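Long-range contacts in multicopper oxidase (Arthrobacter sp. FB24, PDB 3GDC), which probably couples the one-electron oxidation of phenolic or similar substrates to the reduction of dioxygen to water at its copper centres, as laccases do: residues 127-132 with 233-238; 229-234 with 253-258. All coordinates share one frame; numbering follows the deposited sequence.

Interaction 1 of 2, residues 127-132 with 233-238; sequences GTHLYH and TGTMLT. With CU (copper (II) ion), chain E.
Strand 127-132, whose far end supplies a histidine to a copper site shared between two subunits, meets the turn that follows strand 228-232 where the two cupredoxin-like halves of the chain join. The one direct hydrogen bond across the contact runs between backbones. T128 N donates to T233 O at 2.8 Å, nearly straight at 169° at the hydrogen. The donor stands above the carbonyl plane of T233, 42° out of it. Beside this bond, G127 CA makes a CH-O contact with G234 O at 3.4 Å. G127 and G234 are the nearest pair here, their CA atoms 4.3 Å apart. A CB on G127 would collide with T233 O and with the T235 methyl; one on G234 would run into T128 OG1.

The side chains add a few loose methyl contacts. T233 turns CG2 anti to its own backbone N (OG1 takes chi1 -35°), and this methyl lies 3.8 Å from T128 O. The same methyl comes obliquely to the H129 ring, 4.2 Å from ND1, and the two side chains cross at about a right angle. T235 CG2 reaches the CE1 side of that ring at 4.4 Å. The polar groups have partners elsewhere: T128 OG1 bonds H208 ND1, H129 NE2 bonds P125 O, and T233 OG1 bonds T243 OG1 of the second subunit. H129 ND1 and T128 O are taken by R253. Further along the strand, H132 NE2 binds the copper ion at 2.1 Å, together with H93 and with H271 of the second subunit.

The direct hold between the two segments is thus mainly backbone: one buried N-H satisfied by one buried carbonyl, and two glycines that allow the chains so close.

Interaction 2 of 2, residues 229-234 with 253-258; sequences HYYPTG and RGILEL
H229 and E257 pair through both backbone bonds, as do Y231 and I255, in an antiparallel ladder between strands 228-232 and 253-258. H229 N gives to E257 O and E257 N to H229 O, each at 2.9 Å and in the carbonyl plane. Y231 N reaches I255 O at 2.8 Å. I255 N returns a bond to Y231 O, which also accepts from G234 N. The two donors come from opposite faces of that carbonyl plane, and the second closes a type II turn from Y231 to G234. T233 N ends the ladder on R253 O at 2.7 Å.

Three waters bridge the two segments. One joins H229 ND1 and E257 O; another joins Y230 OH to R253 O; a third links T233 OG1 to R253 N. The Y230 hydroxyl is also bonded to Q248 NE2. With CG anti to the backbone N (chi1 -177°), the Y230 ring lies along strand 253-258. L256 CD2 lies at the edge of the ring, 3.5 Å from Y230 CD1. Y230 OH lies 3.5 Å from G254 CA. A leucine in place of Y230 would probably leave Q248 NE2 and the bridging water without their hydroxyl partner and open a gap beside G254.

On the other side of the sheet, Y231 CE2 lies 3.7 Å from E257 CD, the ring and carboxylate planes 45° apart. E257 OE2 forms a salt bridge with R206.

At the turn, T233 CG2 sits over one face of the R253 guanidinium, 3.5 Å from R253 NE. R253 NH1 bonds G251 O and pairs with D244 of the second subunit; NE and NH2 reach T128 O and H129 ND1.

Strand 253-258 is flanked by 228-232 and 205-211 in a mixed sheet. L256 packs on L209, and I255 touches both H208 and T128 of strand 127-132.

The centres of the two interactions lie 8 Å apart, and T233 and G234 belong to both. Along the chain, strand 127-132 comes first, then strand 228-232 with its turn, then strand 253-258. Interaction 2 is internal to a beta sheet in the second half of the chain. Interaction 1 carries the turn at the end of that ladder across to a strand of the first half. R253 ties them directly: NE probably bonds T128 O at 2.8 Å, and NH2 probably bonds H129 ND1. Both contacts also touch the second subunit. R253, its side chain about 7 Å from the copper held by H132, thus links both halves and, through D244, the second subunit.

Interaction 1 of 2, residues 127-132 with 233-238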
loop_
_atom_site.group_PDB
_atom_site.type_symbol
_atom_site.label_atom_id
_atom_site.label_comp_id
_atom_site.label_asym_id
_atom_site.label_seq_id
_atom_site.Cartn_x
_atom_site.Cartn_y
_atom_site.Cartn_z
ATOM N N GLY A 127 2.554 -17.539 -12.073
ATOM C CA GLY A 127 2.854 -16.276 -11.419
ATOM C C GLY A 127 4.118 -16.335 -10.602
ATOM O O GLY A 127 4.897 -17.287 -10.681
ATOM N N THR A 128 4.325 -15.280 -9.829
ATOM C CA THR A 128 5.499 -15.152 -8.978
ATOM C C THR A 128 5.027 -15.337 -7.554
ATOM O O THR A 128 4.198 -14.560 -7.057
ATOM C CB THR A 128 6.138 -13.771 -9.196
ATOM O OG1 THR A 128 6.587 -13.685 -10.553
ATOM C CG2 THR A 128 7.291 -13.520 -8.243
ATOM N N HIS A 129 5.533 -16.390 -6.909
ATOM C CA HIS A 129 5.070 -16.776 -5.587
ATOM C C HIS A 129 6.260 -16.915 -4.633
ATOM O O HIS A 129 7.376 -16.471 -4.941
ATOM C CB HIS A 129 4.244 -18.076 -5.664
ATOM C CG HIS A 129 3.205 -18.074 -6.745
ATOM N ND1 HIS A 129 2.145 -17.187 -6.763
ATOM C CD2 HIS A 129 3.055 -18.861 -7.842
ATOM C CE1 HIS A 129 1.397 -17.422 -7.828
ATOM N NE2 HIS A 129 1.928 -18.432 -8.499
ATOM N N LEU A 130 6.011 -17.516 -3.476
ATOM C CA LEU A 130 7.006 -17.650 -2.426
ATOM C C LEU A 130 6.610 -18.790 -1.506
ATOM O O LEU A 130 5.497 -19.332 -1.607
ATOM C CB LEU A 130 7.156 -16.333 -1.633
ATOM C CG LEU A 130 5.984 -15.820 -0.772
ATOM C CD1 LEU A 130 6.519 -14.994 0.439
ATOM C CD2 LEU A 130 4.991 -15.012 -1.557
ATOM N N TYR A 131 7.532 -19.167 -0.631
ATOM C CA TYR A 131 7.276 -20.153 0.405
ATOM C C TYR A 131 7.997 -19.692 1.669
ATOM O O TYR A 131 8.980 -18.922 1.602
ATOM C CB TYR A 131 7.736 -21.561 -0.038
ATOM C CG TYR A 131 9.227 -21.683 -0.285
ATOM C CD1 TYR A 131 10.098 -22.031 0.756
ATOM C CD2 TYR A 131 9.768 -21.422 -1.546
ATOM C CE1 TYR A 131 11.482 -22.135 0.542
ATOM C CE2 TYR A 131 11.160 -21.507 -1.775
ATOM C CZ TYR A 131 12.000 -21.870 -0.722
ATOM O OH TYR A 131 13.351 -21.954 -0.917
ATOM N N HIS A 132 7.500 -20.115 2.826
ATOM C CA HIS A 132 8.158 -19.802 4.093
ATOM C C HIS A 132 7.681 -20.724 5.190
ATOM O O HIS A 132 6.685 -21.435 5.024
ATOM C CB HIS A 132 7.941 -18.323 4.483
ATOM C CG HIS A 132 6.502 -17.928 4.611
ATOM N ND1 HIS A 132 5.747 -18.210 5.729
ATOM C CD2 HIS A 132 5.684 -17.265 3.760
ATOM C CE1 HIS A 132 4.521 -17.747 5.557
ATOM N NE2 HIS A 132 4.459 -17.165 4.372
ATOM N N THR A 233 1.845 -9.934 -8.444
ATOM C CA THR A 233 1.844 -11.397 -8.289
ATOM C C THR A 233 2.248 -12.159 -9.574
ATOM O O THR A 233 2.267 -13.397 -9.577
ATOM C CB THR A 233 0.483 -11.921 -7.711
ATOM O OG1 THR A 233 -0.048 -10.958 -6.780
ATOM C CG2 THR A 233 0.673 -13.270 -6.978
ATOM N N GLY A 234 2.550 -11.429 -10.651
ATOM C CA GLY A 234 2.879 -12.022 -11.946
ATOM C C GLY A 234 1.800 -12.914 -12.565
ATOM O O GLY A 234 2.082 -13.697 -13.478
ATOM N N THR A 235 0.564 -12.764 -12.095
ATOM C CA THR A 235 -0.538 -13.647 -12.474
ATOM C C THR A 235 -1.293 -13.210 -13.737
ATOM O O THR A 235 -2.125 -13.963 -14.263
ATOM C CB THR A 235 -1.557 -13.780 -11.331
ATOM O OG1 THR A 235 -1.940 -12.471 -10.886
ATOM C CG2 THR A 235 -0.978 -14.578 -10.179
ATOM N N MET A 236 -1.022 -11.998 -14.213
ATOM C CA MET A 236 -1.673 -11.500 -15.421
ATOM C C MET A 236 -0.646 -11.155 -16.477
ATOM O O MET A 236 0.499 -10.820 -16.159
ATOM C CB MET A 236 -2.558 -10.287 -15.122
ATOM C CG MET A 236 -3.763 -10.608 -14.268
ATOM S SD MET A 236 -4.899 -9.220 -14.122
ATOM C CE MET A 236 -5.951 -9.825 -12.817
ATOM N N LEU A 237 -1.065 -11.222 -17.736
ATOM C CA LEU A 237 -0.166 -10.979 -18.862
ATOM C C LEU A 237 -0.126 -9.512 -19.271
ATOM O O LEU A 237 0.680 -9.122 -20.109
ATOM C CB LEU A 237 -0.554 -11.858 -20.053
ATOM C CG LEU A 237 -0.414 -13.374 -19.878
ATOM C CD1 LEU A 237 -0.812 -14.073 -21.172
ATOM C CD2 LEU A 237 0.990 -13.802 -19.438
ATOM N N THR A 238 -1.004 -8.717 -18.670
ATOM C CA THR A 238 -1.053 -7.272 -18.896
ATOM C C THR A 238 -0.688 -6.538 -17.602
ATOM O O THR A 238 -1.213 -6.873 -16.533
ATOM C CB THR A 238 -2.450 -6.827 -19.377
ATOM O OG1 THR A 238 -3.405 -7.014 -18.325
ATOM C CG2 THR A 238 -2.883 -7.669 -20.568
HETATM CU CU CU E . 2.955 -16.057 3.457
#

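Interaction 2 of 2, residues 229-234 with 253-258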
loop_
_atom_site.group_PDB
_atom_site.type_symbol
_atom_site.label_atom_id
_atom_site.label_comp_id
_atom_site.label_asym_id
_atom_site.label_seq_id
_atom_site.Cartn_x
_atom_site.Cartn_y
_atom_site.Cartn_z
ATOM N N HIS A 229 7.215 -1.650 -16.203
ATOM C CA HIS A 229 5.858 -2.156 -16.117
ATOM C C HIS A 229 5.793 -3.125 -14.961
ATOM O O HIS A 229 6.710 -3.925 -14.770
ATOM C CB HIS A 229 5.433 -2.843 -17.418
ATOM C CG HIS A 229 5.066 -1.876 -18.502
ATOM N ND1 HIS A 229 5.941 -1.503 -19.498
ATOM C CD2 HIS A 229 3.930 -1.173 -18.714
ATOM C CE1 HIS A 229 5.351 -0.627 -20.293
ATOM N NE2 HIS A 229 4.129 -0.409 -19.838
ATOM N N TYR A 230 4.737 -3.031 -14.165
ATOM C CA TYR A 230 4.610 -3.886 -12.998
ATOM C C TYR A 230 3.407 -4.823 -13.109
ATOM O O TYR A 230 2.305 -4.393 -13.462
ATOM C CB TYR A 230 4.526 -3.052 -11.716
ATOM C CG TYR A 230 4.473 -3.882 -10.465
ATOM C CD1 TYR A 230 5.569 -4.650 -10.062
ATOM C CD2 TYR A 230 3.333 -3.898 -9.672
ATOM C CE1 TYR A 230 5.520 -5.416 -8.902
ATOM C CE2 TYR A 230 3.281 -4.657 -8.509
ATOM C CZ TYR A 230 4.369 -5.408 -8.132
ATOM O OH TYR A 230 4.311 -6.167 -6.990
ATOM N N TYR A 231 3.642 -6.094 -12.802
ATOM C CA TYR A 231 2.617 -7.129 -12.862
ATOM C C TYR A 231 2.460 -7.744 -11.483
ATOM O O TYR A 231 3.256 -8.608 -11.118
ATOM C CB TYR A 231 3.021 -8.246 -13.834
ATOM C CG TYR A 231 3.315 -7.820 -15.246
ATOM C CD1 TYR A 231 2.414 -8.098 -16.269
ATOM C CD2 TYR A 231 4.511 -7.185 -15.572
ATOM C CE1 TYR A 231 2.680 -7.726 -17.565
ATOM C CE2 TYR A 231 4.796 -6.807 -16.886
ATOM C CZ TYR A 231 3.874 -7.081 -17.869
ATOM O OH TYR A 231 4.132 -6.728 -19.164
ATOM N N PRO A 232 1.459 -7.286 -10.707
ATOM C CA PRO A 232 1.259 -7.750 -9.331
ATOM C C PRO A 232 1.069 -9.263 -9.295
ATOM O O PRO A 232 0.248 -9.791 -10.044
ATOM C CB PRO A 232 -0.033 -7.050 -8.885
ATOM C CG PRO A 232 -0.291 -5.990 -9.866
ATOM C CD PRO A 232 0.489 -6.249 -11.108
ATOM N N THR A 233 1.845 -9.934 -8.444
ATOM C CA THR A 233 1.844 -11.397 -8.289
ATOM C C THR A 233 2.248 -12.159 -9.574
ATOM O O THR A 233 2.267 -13.397 -9.577
ATOM C CB THR A 233 0.483 -11.921 -7.711
ATOM O OG1 THR A 233 -0.048 -10.958 -6.780
ATOM C CG2 THR A 233 0.673 -13.270 -6.978
ATOM N N GLY A 234 2.550 -11.429 -10.651
ATOM C CA GLY A 234 2.879 -12.022 -11.946
ATOM C C GLY A 234 1.800 -12.914 -12.565
ATOM O O GLY A 234 2.082 -13.697 -13.478
ATOM N N ARG A 253 4.217 -9.583 -3.941
ATOM C CA ARG A 253 5.312 -9.842 -4.868
ATOM C C ARG A 253 4.793 -9.579 -6.266
ATOM O O ARG A 253 3.583 -9.450 -6.466
ATOM C CB ARG A 253 5.880 -11.267 -4.708
ATOM C CG ARG A 253 4.978 -12.413 -5.191
ATOM C CD ARG A 253 3.882 -12.719 -4.186
ATOM N NE ARG A 253 3.104 -13.903 -4.567
ATOM C CZ ARG A 253 2.038 -14.349 -3.910
ATOM N NH1 ARG A 253 1.601 -13.731 -2.814
ATOM N NH2 ARG A 253 1.401 -15.430 -4.352
ATOM N N GLY A 254 5.698 -9.461 -7.228
ATOM C CA GLY A 254 5.289 -9.171 -8.599
ATOM C C GLY A 254 6.449 -9.199 -9.561
ATOM O O GLY A 254 7.590 -9.459 -9.168
ATOM N N ILE A 255 6.154 -8.934 -10.826
ATOM C CA ILE A 255 7.177 -8.872 -11.850
ATOM C C ILE A 255 7.354 -7.431 -12.305
ATOM O O ILE A 255 6.362 -6.733 -12.540
ATOM C CB ILE A 255 6.826 -9.756 -13.069
ATOM C CG1 ILE A 255 6.676 -11.213 -12.616
ATOM C CG2 ILE A 255 7.884 -9.603 -14.158
ATOM C CD1 ILE A 255 6.162 -12.171 -13.707
ATOM N N LEU A 256 8.612 -6.998 -12.404
ATOM C CA LEU A 256 8.939 -5.720 -13.030
ATOM C C LEU A 256 9.618 -5.997 -14.360
ATOM O O LEU A 256 10.482 -6.875 -14.445
ATOM C CB LEU A 256 9.883 -4.865 -12.176
ATOM C CG LEU A 256 10.111 -4.932 -10.664
ATOM C CD1 LEU A 256 10.520 -3.557 -10.158
ATOM C CD2 LEU A 256 8.966 -5.489 -9.834
ATOM N N GLU A 257 9.243 -5.243 -15.386
ATOM C CA GLU A 257 9.878 -5.358 -16.696
ATOM C C GLU A 257 10.362 -4.002 -17.170
ATOM O O GLU A 257 9.603 -3.023 -17.147
ATOM C CB GLU A 257 8.915 -5.947 -17.730
ATOM C CG GLU A 257 8.470 -7.372 -17.424
ATOM C CD GLU A 257 7.798 -8.048 -18.615
ATOM O OE1 GLU A 257 7.630 -7.389 -19.661
ATOM O OE2 GLU A 257 7.447 -9.246 -18.495
ATOM N N LEU A 258 11.623 -3.937 -17.577
ATOM C CA LEU A 258 12.139 -2.711 -18.171
ATOM C C LEU A 258 13.284 -2.917 -19.156
ATOM O O LEU A 258 13.888 -3.980 -19.213
ATOM C CB LEU A 258 12.544 -1.719 -17.075
ATOM C CG LEU A 258 13.785 -1.986 -16.227
ATOM C CD1 LEU A 258 14.100 -0.698 -15.482
ATOM C CD2 LEU A 258 13.561 -3.114 -15.239
HETATM O O HOH W 1 8.695 -2.326 -19.760
HETATM O O HOH W 2 2.036 -6.691 -5.879
HETATM O O HOH W 3 6.717 -4.788 -20.309
HETATM O O HOH W 4 1.227 -9.241 -4.773
#